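Local coordinates for L-Ribose isomerase (Acinetobacter, PDB 4Q0S), which isomerises the rare sugar L-ribose, probably to its ketose L-ribulose, at a metal-binding site inside a cupin beta-barrel, at residues 114-119 with 172-177; 122-127 with 197-202; 135-140 with 191-196. All coordinates share one frame; numbering follows the deposited sequence.

Interaction 1. Residues 114-119 with 172-177; sequences CPPHHH and ESSYEK. With CO (cobalt (II) ion), chain B; RB0 (D-ribitol), chain C.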
loop_
_atom_site.group_PDB
_atom_site.type_symbol
_atom_site.label_atom_id
_atom_site.label_comp_id
_atom_site.label_asym_id
_atom_site.label_seq_id
_atom_site.Cartn_x
_atom_site.Cartn_y
_atom_site.Cartn_z
ATOM N N CYS A 114 15.415 12.768 -15.641
ATOM C CA CYS A 114 14.470 13.809 -16.023
ATOM C C CYS A 114 15.620 14.816 -16.235
ATOM O O CYS A 114 16.280 15.219 -15.280
ATOM C CB CYS A 114 13.593 14.264 -14.866
ATOM S SG CYS A 114 12.622 15.760 -15.255
ATOM N N PRO A 115 15.891 15.206 -17.487
ATOM C CA PRO A 115 16.977 16.136 -17.831
ATOM C C PRO A 115 17.022 17.552 -17.245
ATOM O O PRO A 115 16.005 18.121 -16.846
ATOM C CB PRO A 115 16.934 16.140 -19.356
ATOM C CG PRO A 115 15.479 16.038 -19.626
ATOM C CD PRO A 115 15.043 14.945 -18.661
ATOM N N PRO A 116 18.234 18.132 -17.182
ATOM C CA PRO A 116 18.439 19.483 -16.657
ATOM C C PRO A 116 17.508 20.498 -17.302
ATOM O O PRO A 116 17.420 20.589 -18.531
ATOM C CB PRO A 116 19.899 19.759 -16.996
ATOM C CG PRO A 116 20.530 18.426 -16.790
ATOM C CD PRO A 116 19.531 17.489 -17.473
ATOM N N HIS A 117 16.820 21.265 -16.469
ATOM C CA HIS A 117 15.914 22.291 -16.955
ATOM C C HIS A 117 15.498 23.162 -15.786
ATOM O O HIS A 117 15.812 22.859 -14.628
ATOM C CB HIS A 117 14.669 21.656 -17.587
ATOM C CG HIS A 117 13.795 20.938 -16.604
ATOM N ND1 HIS A 117 14.155 19.744 -16.019
ATOM C CD2 HIS A 117 12.597 21.274 -16.067
ATOM C CE1 HIS A 117 13.217 19.375 -15.161
ATOM N NE2 HIS A 117 12.261 20.287 -15.172
ATOM N N HIS A 118 14.813 24.258 -16.084
ATOM C CA HIS A 118 14.322 25.127 -15.032
ATOM C C HIS A 118 13.025 25.742 -15.508
ATOM O O HIS A 118 12.745 25.755 -16.706
ATOM C CB HIS A 118 15.346 26.216 -14.662
ATOM C CG HIS A 118 15.396 27.371 -15.612
ATOM N ND1 HIS A 118 16.109 27.338 -16.791
ATOM C CD2 HIS A 118 14.833 28.600 -15.548
ATOM C CE1 HIS A 118 15.983 28.497 -17.412
ATOM N NE2 HIS A 118 15.213 29.280 -16.678
ATOM N N HIS A 119 12.226 26.225 -14.567
ATOM C CA HIS A 119 10.944 26.840 -14.888
ATOM C C HIS A 119 10.940 28.301 -14.456
ATOM O O HIS A 119 11.437 28.636 -13.384
ATOM C CB HIS A 119 9.818 26.101 -14.164
ATOM C CG HIS A 119 9.831 24.622 -14.387
ATOM N ND1 HIS A 119 9.498 24.051 -15.596
ATOM C CD2 HIS A 119 10.180 23.600 -13.570
ATOM C CE1 HIS A 119 9.641 22.740 -15.515
ATOM N NE2 HIS A 119 10.053 22.441 -14.297
ATOM N N GLU A 172 26.206 15.229 -21.193
ATOM C CA GLU A 172 27.002 15.480 -19.999
ATOM C C GLU A 172 27.086 16.937 -19.562
ATOM O O GLU A 172 26.742 17.270 -18.426
ATOM C CB GLU A 172 28.417 14.920 -20.172
ATOM C CG GLU A 172 28.463 13.414 -20.372
ATOM C CD GLU A 172 28.483 13.020 -21.834
ATOM O OE1 GLU A 172 27.897 13.756 -22.655
ATOM O OE2 GLU A 172 29.079 11.969 -22.160
ATOM N N SER A 173 27.534 17.805 -20.462
ATOM C CA SER A 173 27.694 19.219 -20.145
ATOM C C SER A 173 26.423 19.926 -19.682
ATOM O O SER A 173 26.497 20.959 -19.018
ATOM C CB SER A 173 28.280 19.963 -21.350
ATOM O OG SER A 173 27.388 19.949 -22.446
ATOM N N SER A 174 25.258 19.381 -20.020
ATOM C CA SER A 174 24.013 20.018 -19.609
ATOM C C SER A 174 23.846 19.974 -18.090
ATOM O O SER A 174 23.051 20.725 -17.523
ATOM C CB SER A 174 22.814 19.340 -20.284
ATOM O OG SER A 174 22.636 18.015 -19.814
ATOM N N TYR A 175 24.614 19.106 -17.437
ATOM C CA TYR A 175 24.542 18.945 -15.986
ATOM C C TYR A 175 25.563 19.769 -15.195
ATOM O O TYR A 175 25.465 19.872 -13.971
ATOM C CB TYR A 175 24.712 17.467 -15.618
ATOM C CG TYR A 175 23.594 16.565 -16.096
ATOM C CD1 TYR A 175 23.491 16.194 -17.438
ATOM C CD2 TYR A 175 22.627 16.094 -15.204
ATOM C CE1 TYR A 175 22.454 15.376 -17.879
ATOM C CE2 TYR A 175 21.583 15.276 -15.633
ATOM C CZ TYR A 175 21.500 14.920 -16.970
ATOM O OH TYR A 175 20.460 14.121 -17.399
ATOM N N GLU A 176 26.532 20.345 -15.903
ATOM C CA GLU A 176 27.603 21.144 -15.308
ATOM C C GLU A 176 27.219 22.064 -14.156
ATOM O O GLU A 176 27.831 22.017 -13.093
ATOM C CB GLU A 176 28.288 21.985 -16.388
ATOM C CG GLU A 176 29.382 21.272 -17.156
ATOM C CD GLU A 176 30.520 20.829 -16.258
ATOM O OE1 GLU A 176 30.463 19.694 -15.740
ATOM O OE2 GLU A 176 31.465 21.624 -16.062
ATOM N N LYS A 177 26.215 22.903 -14.372
ATOM C CA LYS A 177 25.775 23.859 -13.357
ATOM C C LYS A 177 24.931 23.298 -12.213
ATOM O O LYS A 177 24.678 23.997 -11.227
ATOM C CB LYS A 177 25.002 25.003 -14.022
ATOM C CG LYS A 177 25.861 25.982 -14.806
ATOM C CD LYS A 177 24.989 27.051 -15.447
ATOM C CE LYS A 177 25.793 28.276 -15.856
ATOM N NZ LYS A 177 26.836 27.980 -16.872
HETATM CO CO CO B . 10.815 20.629 -13.405
HETATM C C1 RB0 C . 9.420 17.417 -16.615
HETATM O O1 RB0 C . 9.304 17.281 -18.021
HETATM C C2 RB0 C . 8.077 17.827 -16.032
HETATM O O2 RB0 C . 7.799 19.186 -16.361
HETATM C C3 RB0 C . 8.062 17.617 -14.504
HETATM O O3 RB0 C . 6.742 17.785 -14.007
HETATM C C4 RB0 C . 9.017 18.553 -13.755
HETATM O O4 RB0 C . 9.316 19.684 -14.558
HETATM C C5 RB0 C . 10.303 17.815 -13.393
HETATM O O5 RB0 C . 11.118 18.632 -12.553
#

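Interaction 2. Residues 122-127 with 197-202; sequences KTESYE and HLHAFR. With CO (cobalt (II) ion), chain B; RB0 (D-ribitol), chain C.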
loop_
_atom_site.group_PDB
_atom_site.type_symbol
_atom_site.label_atom_id
_atom_site.label_comp_id
_atom_site.label_asym_id
_atom_site.label_seq_id
_atom_site.Cartn_x
_atom_site.Cartn_y
_atom_site.Cartn_z
ATOM N N LYS A 122 6.941 27.799 -12.578
ATOM C CA LYS A 122 6.623 26.653 -11.730
ATOM C C LYS A 122 7.590 26.251 -10.621
ATOM O O LYS A 122 8.772 25.994 -10.856
ATOM C CB LYS A 122 6.348 25.414 -12.589
ATOM C CG LYS A 122 5.950 24.182 -11.761
ATOM C CD LYS A 122 5.567 23.001 -12.638
ATOM C CE LYS A 122 6.764 22.470 -13.413
ATOM N NZ LYS A 122 6.361 21.388 -14.351
ATOM N N THR A 123 7.049 26.194 -9.409
ATOM C CA THR A 123 7.777 25.761 -8.225
ATOM C C THR A 123 7.270 24.335 -7.948
ATOM O O THR A 123 6.056 24.090 -7.938
ATOM C CB THR A 123 7.470 26.661 -7.010
ATOM O OG1 THR A 123 8.146 27.917 -7.159
ATOM C CG2 THR A 123 7.920 25.984 -5.717
ATOM N N GLU A 124 8.199 23.407 -7.723
ATOM C CA GLU A 124 7.859 22.003 -7.479
ATOM C C GLU A 124 8.207 21.538 -6.062
ATOM O O GLU A 124 8.954 22.198 -5.341
ATOM C CB GLU A 124 8.620 21.102 -8.464
ATOM C CG GLU A 124 8.472 21.472 -9.939
ATOM C CD GLU A 124 9.464 20.743 -10.844
ATOM O OE1 GLU A 124 10.249 19.907 -10.353
ATOM O OE2 GLU A 124 9.467 21.016 -12.060
ATOM N N SER A 125 7.649 20.387 -5.688
ATOM C CA SER A 125 7.909 19.748 -4.403
ATOM C C SER A 125 7.908 18.253 -4.717
ATOM O O SER A 125 7.105 17.792 -5.542
ATOM C CB SER A 125 6.819 20.075 -3.376
ATOM O OG SER A 125 5.628 19.342 -3.620
ATOM N N TYR A 126 8.807 17.502 -4.084
ATOM C CA TYR A 126 8.905 16.070 -4.344
ATOM C C TYR A 126 8.623 15.193 -3.141
ATOM O O TYR A 126 9.014 15.503 -2.018
ATOM C CB TYR A 126 10.302 15.698 -4.858
ATOM C CG TYR A 126 10.840 16.593 -5.942
ATOM C CD1 TYR A 126 10.100 16.845 -7.092
ATOM C CD2 TYR A 126 12.100 17.182 -5.819
ATOM C CE1 TYR A 126 10.595 17.662 -8.099
ATOM C CE2 TYR A 126 12.610 18.002 -6.819
ATOM C CZ TYR A 126 11.852 18.239 -7.957
ATOM O OH TYR A 126 12.336 19.068 -8.941
ATOM N N GLU A 127 7.965 14.074 -3.405
ATOM C CA GLU A 127 7.645 13.083 -2.389
ATOM C C GLU A 127 7.979 11.739 -3.032
ATOM O O GLU A 127 7.329 11.338 -3.993
ATOM C CB GLU A 127 6.152 13.137 -2.045
ATOM C CG GLU A 127 5.710 12.108 -1.017
ATOM C CD GLU A 127 4.201 11.914 -0.991
ATOM O OE1 GLU A 127 3.464 12.922 -0.988
ATOM O OE2 GLU A 127 3.756 10.749 -0.961
ATOM N N HIS A 197 15.101 27.619 -10.741
ATOM C CA HIS A 197 16.257 26.828 -10.340
ATOM C C HIS A 197 16.465 25.658 -11.275
ATOM O O HIS A 197 15.530 24.910 -11.555
ATOM C CB HIS A 197 16.077 26.299 -8.919
ATOM C CG HIS A 197 16.372 27.313 -7.866
ATOM N ND1 HIS A 197 17.634 27.486 -7.338
ATOM C CD2 HIS A 197 15.587 28.249 -7.286
ATOM C CE1 HIS A 197 17.612 28.489 -6.479
ATOM N NE2 HIS A 197 16.382 28.970 -6.430
ATOM N N LEU A 198 17.692 25.505 -11.760
ATOM C CA LEU A 198 18.026 24.390 -12.632
ATOM C C LEU A 198 17.941 23.108 -11.819
ATOM O O LEU A 198 18.415 23.046 -10.683
ATOM C CB LEU A 198 19.446 24.528 -13.175
ATOM C CG LEU A 198 19.717 25.581 -14.248
ATOM C CD1 LEU A 198 21.223 25.768 -14.385
ATOM C CD2 LEU A 198 19.097 25.140 -15.572
ATOM N N HIS A 199 17.333 22.080 -12.395
ATOM C CA HIS A 199 17.231 20.812 -11.699
ATOM C C HIS A 199 17.081 19.642 -12.654
ATOM O O HIS A 199 16.679 19.800 -13.808
ATOM C CB HIS A 199 16.072 20.827 -10.692
ATOM C CG HIS A 199 14.736 21.120 -11.300
ATOM N ND1 HIS A 199 14.364 22.381 -11.715
ATOM C CD2 HIS A 199 13.690 20.308 -11.584
ATOM C CE1 HIS A 199 13.147 22.333 -12.230
ATOM N NE2 HIS A 199 12.715 21.086 -12.163
ATOM N N ALA A 200 17.448 18.472 -12.150
ATOM C CA ALA A 200 17.381 17.221 -12.880
ATOM C C ALA A 200 17.395 16.135 -11.812
ATOM O O ALA A 200 17.755 16.388 -10.662
ATOM C CB ALA A 200 18.599 17.073 -13.797
ATOM N N PHE A 201 16.983 14.930 -12.179
ATOM C CA PHE A 201 16.989 13.842 -11.225
ATOM C C PHE A 201 16.975 12.501 -11.930
ATOM O O PHE A 201 16.547 12.397 -13.077
ATOM C CB PHE A 201 15.807 13.971 -10.255
ATOM C CG PHE A 201 14.454 14.010 -10.918
ATOM C CD1 PHE A 201 13.816 12.834 -11.306
ATOM C CD2 PHE A 201 13.798 15.226 -11.116
ATOM C CE1 PHE A 201 12.536 12.870 -11.880
ATOM C CE2 PHE A 201 12.521 15.272 -11.688
ATOM C CZ PHE A 201 11.890 14.090 -12.069
ATOM N N ARG A 202 17.470 11.480 -11.243
ATOM C CA ARG A 202 17.514 10.146 -11.812
ATOM C C ARG A 202 17.229 9.107 -10.742
ATOM O O ARG A 202 17.233 9.399 -9.544
ATOM C CB ARG A 202 18.904 9.836 -12.381
ATOM C CG ARG A 202 19.935 9.531 -11.291
ATOM C CD ARG A 202 21.213 8.883 -11.836
ATOM N NE ARG A 202 22.081 8.429 -10.749
ATOM C CZ ARG A 202 23.216 7.757 -10.920
ATOM N NH1 ARG A 202 23.635 7.451 -12.143
ATOM N NH2 ARG A 202 23.926 7.375 -9.864
HETATM CO CO CO B . 10.815 20.629 -13.405
HETATM C C1 RB0 C . 9.420 17.417 -16.615
HETATM O O1 RB0 C . 9.304 17.281 -18.021
HETATM C C2 RB0 C . 8.077 17.827 -16.032
HETATM O O2 RB0 C . 7.799 19.186 -16.361
HETATM C C3 RB0 C . 8.062 17.617 -14.504
HETATM O O3 RB0 C . 6.742 17.785 -14.007
HETATM C C4 RB0 C . 9.017 18.553 -13.755
HETATM O O4 RB0 C . 9.316 19.684 -14.558
HETATM C C5 RB0 C . 10.303 17.815 -13.393
HETATM O O5 RB0 C . 11.118 18.632 -12.553
#

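Interaction 3. Residues 135-140 with 191-196; sequences VFYSPT and FVMHRK. With RB0 (D-ribitol), chain D.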
loop_
_atom_site.group_PDB
_atom_site.type_symbol
_atom_site.label_atom_id
_atom_site.label_comp_id
_atom_site.label_asym_id
_atom_site.label_seq_id
_atom_site.Cartn_x
_atom_site.Cartn_y
_atom_site.Cartn_z
ATOM N N VAL A 135 18.597 13.958 -6.876
ATOM C CA VAL A 135 18.342 15.263 -7.464
ATOM C C VAL A 135 19.631 16.055 -7.616
ATOM O O VAL A 135 20.464 16.103 -6.711
ATOM C CB VAL A 135 17.354 16.079 -6.588
ATOM C CG1 VAL A 135 16.912 17.340 -7.325
ATOM C CG2 VAL A 135 16.145 15.223 -6.230
ATOM N N PHE A 136 19.789 16.661 -8.783
ATOM C CA PHE A 136 20.950 17.478 -9.085
ATOM C C PHE A 136 20.341 18.844 -9.350
ATOM O O PHE A 136 19.352 18.953 -10.079
ATOM C CB PHE A 136 21.653 16.938 -10.337
ATOM C CG PHE A 136 21.924 15.457 -10.281
ATOM C CD1 PHE A 136 22.994 14.953 -9.540
ATOM C CD2 PHE A 136 21.077 14.561 -10.927
ATOM C CE1 PHE A 136 23.213 13.575 -9.441
ATOM C CE2 PHE A 136 21.286 13.185 -10.834
ATOM C CZ PHE A 136 22.357 12.690 -10.089
ATOM N N TYR A 137 20.899 19.887 -8.744
ATOM C CA TYR A 137 20.344 21.210 -8.949
ATOM C C TYR A 137 21.310 22.349 -8.656
ATOM O O TYR A 137 22.370 22.156 -8.061
ATOM C CB TYR A 137 19.099 21.393 -8.081
ATOM C CG TYR A 137 19.397 21.413 -6.598
ATOM C CD1 TYR A 137 19.679 20.237 -5.909
ATOM C CD2 TYR A 137 19.404 22.614 -5.882
ATOM C CE1 TYR A 137 19.954 20.247 -4.545
ATOM C CE2 TYR A 137 19.685 22.637 -4.517
ATOM C CZ TYR A 137 19.955 21.451 -3.854
ATOM O OH TYR A 137 20.207 21.452 -2.503
ATOM N N SER A 138 20.911 23.542 -9.087
ATOM C CA SER A 138 21.686 24.756 -8.869
ATOM C C SER A 138 21.027 25.466 -7.694
ATOM O O SER A 138 19.848 25.806 -7.750
ATOM C CB SER A 138 21.637 25.655 -10.105
ATOM O OG SER A 138 22.343 26.865 -9.867
ATOM N N PRO A 139 21.784 25.690 -6.611
ATOM C CA PRO A 139 21.273 26.359 -5.413
ATOM C C PRO A 139 20.923 27.837 -5.623
ATOM O O PRO A 139 20.253 28.448 -4.784
ATOM C CB PRO A 139 22.393 26.145 -4.401
ATOM C CG PRO A 139 23.608 26.154 -5.259
ATOM C CD PRO A 139 23.198 25.316 -6.442
ATOM N N THR A 140 21.375 28.413 -6.735
ATOM C CA THR A 140 21.053 29.806 -7.034
ATOM C C THR A 140 20.087 29.845 -8.205
ATOM O O THR A 140 20.187 29.044 -9.133
ATOM C CB THR A 140 22.303 30.653 -7.397
ATOM O OG1 THR A 140 23.093 29.962 -8.367
ATOM C CG2 THR A 140 23.132 30.931 -6.171
ATOM N N PHE A 191 10.294 17.876 -0.456
ATOM C CA PHE A 191 11.418 18.654 -0.973
ATOM C C PHE A 191 10.975 19.697 -1.987
ATOM O O PHE A 191 10.401 19.356 -3.025
ATOM C CB PHE A 191 12.443 17.733 -1.635
ATOM C CG PHE A 191 13.766 18.393 -1.882
ATOM C CD1 PHE A 191 14.777 18.323 -0.930
ATOM C CD2 PHE A 191 13.995 19.112 -3.058
ATOM C CE1 PHE A 191 16.006 18.961 -1.143
ATOM C CE2 PHE A 191 15.214 19.752 -3.280
ATOM C CZ PHE A 191 16.220 19.676 -2.321
ATOM N N VAL A 192 11.266 20.962 -1.696
ATOM C CA VAL A 192 10.875 22.063 -2.571
ATOM C C VAL A 192 11.932 22.504 -3.584
ATOM O O VAL A 192 13.082 22.769 -3.237
ATOM C CB VAL A 192 10.461 23.310 -1.736
ATOM C CG1 VAL A 192 10.152 24.492 -2.653
ATOM C CG2 VAL A 192 9.247 22.974 -0.885
ATOM N N MET A 193 11.529 22.575 -4.844
ATOM C CA MET A 193 12.416 23.030 -5.907
ATOM C C MET A 193 11.790 24.336 -6.386
ATOM O O MET A 193 10.826 24.324 -7.154
ATOM C CB MET A 193 12.461 22.017 -7.053
ATOM C CG MET A 193 13.383 22.412 -8.213
ATOM S SD MET A 193 15.112 22.663 -7.696
ATOM C CE MET A 193 15.539 21.008 -7.053
ATOM N N HIS A 194 12.318 25.463 -5.911
ATOM C CA HIS A 194 11.769 26.756 -6.304
ATOM C C HIS A 194 11.904 27.011 -7.792
ATOM O O HIS A 194 12.818 26.502 -8.452
ATOM C CB HIS A 194 12.454 27.901 -5.548
ATOM C CG HIS A 194 12.076 27.987 -4.103
ATOM N ND1 HIS A 194 10.768 28.096 -3.680
ATOM C CD2 HIS A 194 12.836 28.005 -2.983
ATOM C CE1 HIS A 194 10.739 28.178 -2.361
ATOM N NE2 HIS A 194 11.981 28.125 -1.914
ATOM N N ARG A 195 10.976 27.803 -8.316
ATOM C CA ARG A 195 10.998 28.173 -9.714
ATOM C C ARG A 195 12.320 28.898 -9.976
ATOM O O ARG A 195 12.933 29.432 -9.054
ATOM C CB ARG A 195 9.825 29.105 -10.020
ATOM C CG ARG A 195 9.777 30.336 -9.123
ATOM C CD ARG A 195 8.685 31.296 -9.554
ATOM N NE ARG A 195 7.349 30.831 -9.190
ATOM C CZ ARG A 195 6.837 30.914 -7.966
ATOM N NH1 ARG A 195 7.549 31.446 -6.983
ATOM N NH2 ARG A 195 5.609 30.473 -7.729
ATOM N N LYS A 196 12.741 28.895 -11.239
ATOM C CA LYS A 196 13.967 29.536 -11.705
ATOM C C LYS A 196 15.246 28.819 -11.295
ATOM O O LYS A 196 16.347 29.330 -11.497
ATOM C CB LYS A 196 14.004 31.009 -11.272
ATOM C CG LYS A 196 12.945 31.863 -11.979
ATOM C CD LYS A 196 13.013 33.320 -11.552
ATOM C CE LYS A 196 12.105 34.195 -12.410
ATOM N NZ LYS A 196 10.685 33.783 -12.293
HETATM C C1 RB0 D . 13.099 21.046 4.023
HETATM O O1 RB0 D . 12.362 20.376 5.027
HETATM C C2 RB0 D . 13.438 20.061 2.920
HETATM O O2 RB0 D . 14.114 18.948 3.487
HETATM C C3 RB0 D . 14.330 20.719 1.865
HETATM O O3 RB0 D . 15.550 21.144 2.453
HETATM C C4 RB0 D . 13.661 21.900 1.162
HETATM O O4 RB0 D . 12.339 21.548 0.781
HETATM C C5 RB0 D . 14.477 22.278 -0.069
HETATM O O5 RB0 D . 13.829 23.310 -0.788
#

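Interaction 1. Residues 114-119 with 172-177
The pyrrolidine ring of Pro116 stands on the phenol ring of Tyr175, the two groups crossing at about a right angle. Pro116 CG sits almost exactly over the middle of the aromatic face, 3.4 Å from the Tyr175 centroid and only 6° off the ring normal, a well-centred CH-pi contact. The neighbouring methylene leans toward the phenolic end, with Pro116 CD 3.3 Å from Tyr175 CZ. With its CG beside the backbone N and anti to the carbonyl carbon (chi1 -66°), Tyr175 turns one ring face to the proline, and its hydroxyl continues past the contact to a hydrogen bond with Glu72. The proline also meets the loop backbone, where Pro116 CB lies 3.3 Å from Ser174 O; Ser174 OG approaches Pro116 CG but is hydrogen-bonded to Arg171 O. Pro116 marks the corner of strand 113-118, and the loop 172-177 packs against the outside of that corner. His117 points the other way, into the barrel. Its ND1 donates a 2.6 Å hydrogen bond to Pro115 O, with the carbonyl close to the imidazole plane, which fixes the ring's rotation and leaves NE2 for the cobalt ion, 2.3 Å away. His119 NE2 binds the same ion at 2.2 Å. The chemistry is thus divided between two sides of the segment 114-119: apolar C-H groups against an aromatic face outside, and imidazole nitrogens on a metal inside.

Interaction 2. Residues 122-127 with 197-202
Metal coordination joins Glu124 to His199: Glu124 OE2 lies 1.9 Å from the cobalt ion and His199 NE2 2.3 Å, each reaching it from a strand of a different sheet. Hydroxyls O4 and O5 of the bound D-ribitol chelate the same ion. The extended glutamate chain brings its second oxygen to the ligand as well, with Glu124 OE1 2.7 Å from ribitol O5. Hydrogen bonds hold the two metal-binding side chains in position. Tyr126 OH donates to Glu124 OE1 over 2.7 Å, and His199 ND1 donates to His197 O over 2.8 Å with the acceptor in the imidazole plane, so that NE2 is turned to the metal. Both strands present these groups to the interior of the cupin barrel, where His117 and His119 complete the protein side of a three-histidine, one-glutamate metal site characteristic of the cupin superfamily. Van der Waals and aromatic contacts add to this. Tyr126 OH comes within 3.2 Å of His199 CD2, while the Tyr126 and Phe201 rings meet obliquely, their planes at 59°. Phe201 has its CG between the backbone N and the carbonyl carbon (chi1 57°), which directs the ring edge to ribitol O5, 3.7 Å from CE2. Charged contacts are looser: Lys122 NZ makes weak hydrogen bonds to ribitol O2 and O4 and a long salt bridge to Glu124 OE2, the metal-bound carboxylate oxygen.

Interaction 3. Residues 135-140 with 191-196
Tyr137 and Met193 bury the most surface here, followed by Phe191. The methyl end of Met193 does the touching: its CE lies 3.7 Å from Tyr137 CB and nearly as close to CG, at the root of the aromatic ring. Although Met193 starts out anti to the backbone N (chi1 -180°), its chain bends at both later torsions, and this fold carries the thioether across to the opposing strand. The sulfur stands 5.3 Å from the Tyr137 ring centroid, 44° off the normal, an oblique Met-aromatic contact. The same methyl meets Val135 CG1 tip to tip at 3.9 Å, so CE touches two residues of strand 135-137. Further along, Tyr137 CE1 and Phe191 CZ approach to 4.4 Å, and the tyrosine hydroxyl lies near the plane of the Phe191 ring at its edge; that hydroxyl is hydrogen-bonded to Pro156 O. One face of Phe191 is taken by C5 of a second D-ribitol, offset toward the rim. Beside it the Val192 backbone grips this ligand twice: N donates to ribitol O4 over 2.8 Å, and Val192 O accepts from ribitol O5 over 2.6 Å. The segments' strands belong to different sheets, with axes 10.6 Å apart and directions 35° apart. Such apolar packing of one sheet on the other is the interior of a cupin barrel, here extending to a second sugar site distinct from the metal centre.

Overall arrangement
The three contacts are arranged about the metal-centred barrel interior, with the Pro116-Tyr175 packing of interaction 1 on its outer side. Interactions 1 and 2 share the cobalt ion and its chelated D-ribitol, each supplying two of the four protein ligands; strands 113-118 and 199-202 are neighbours in one sheet, joined by His117 O to His199 N at 2.8 Å. Interaction 3, its centre about 6 Å from that of interaction 2, packs just beyond the site: strand 191-193 pairs with strand 124-130 through Tyr126 N to Phe191 O at 2.7 Å. Interactions 2 and 3 thus span the same two sheets, interaction 2 at the metal-bound ribitol and interaction 3 at the second one, while both also reach a neighbouring subunit.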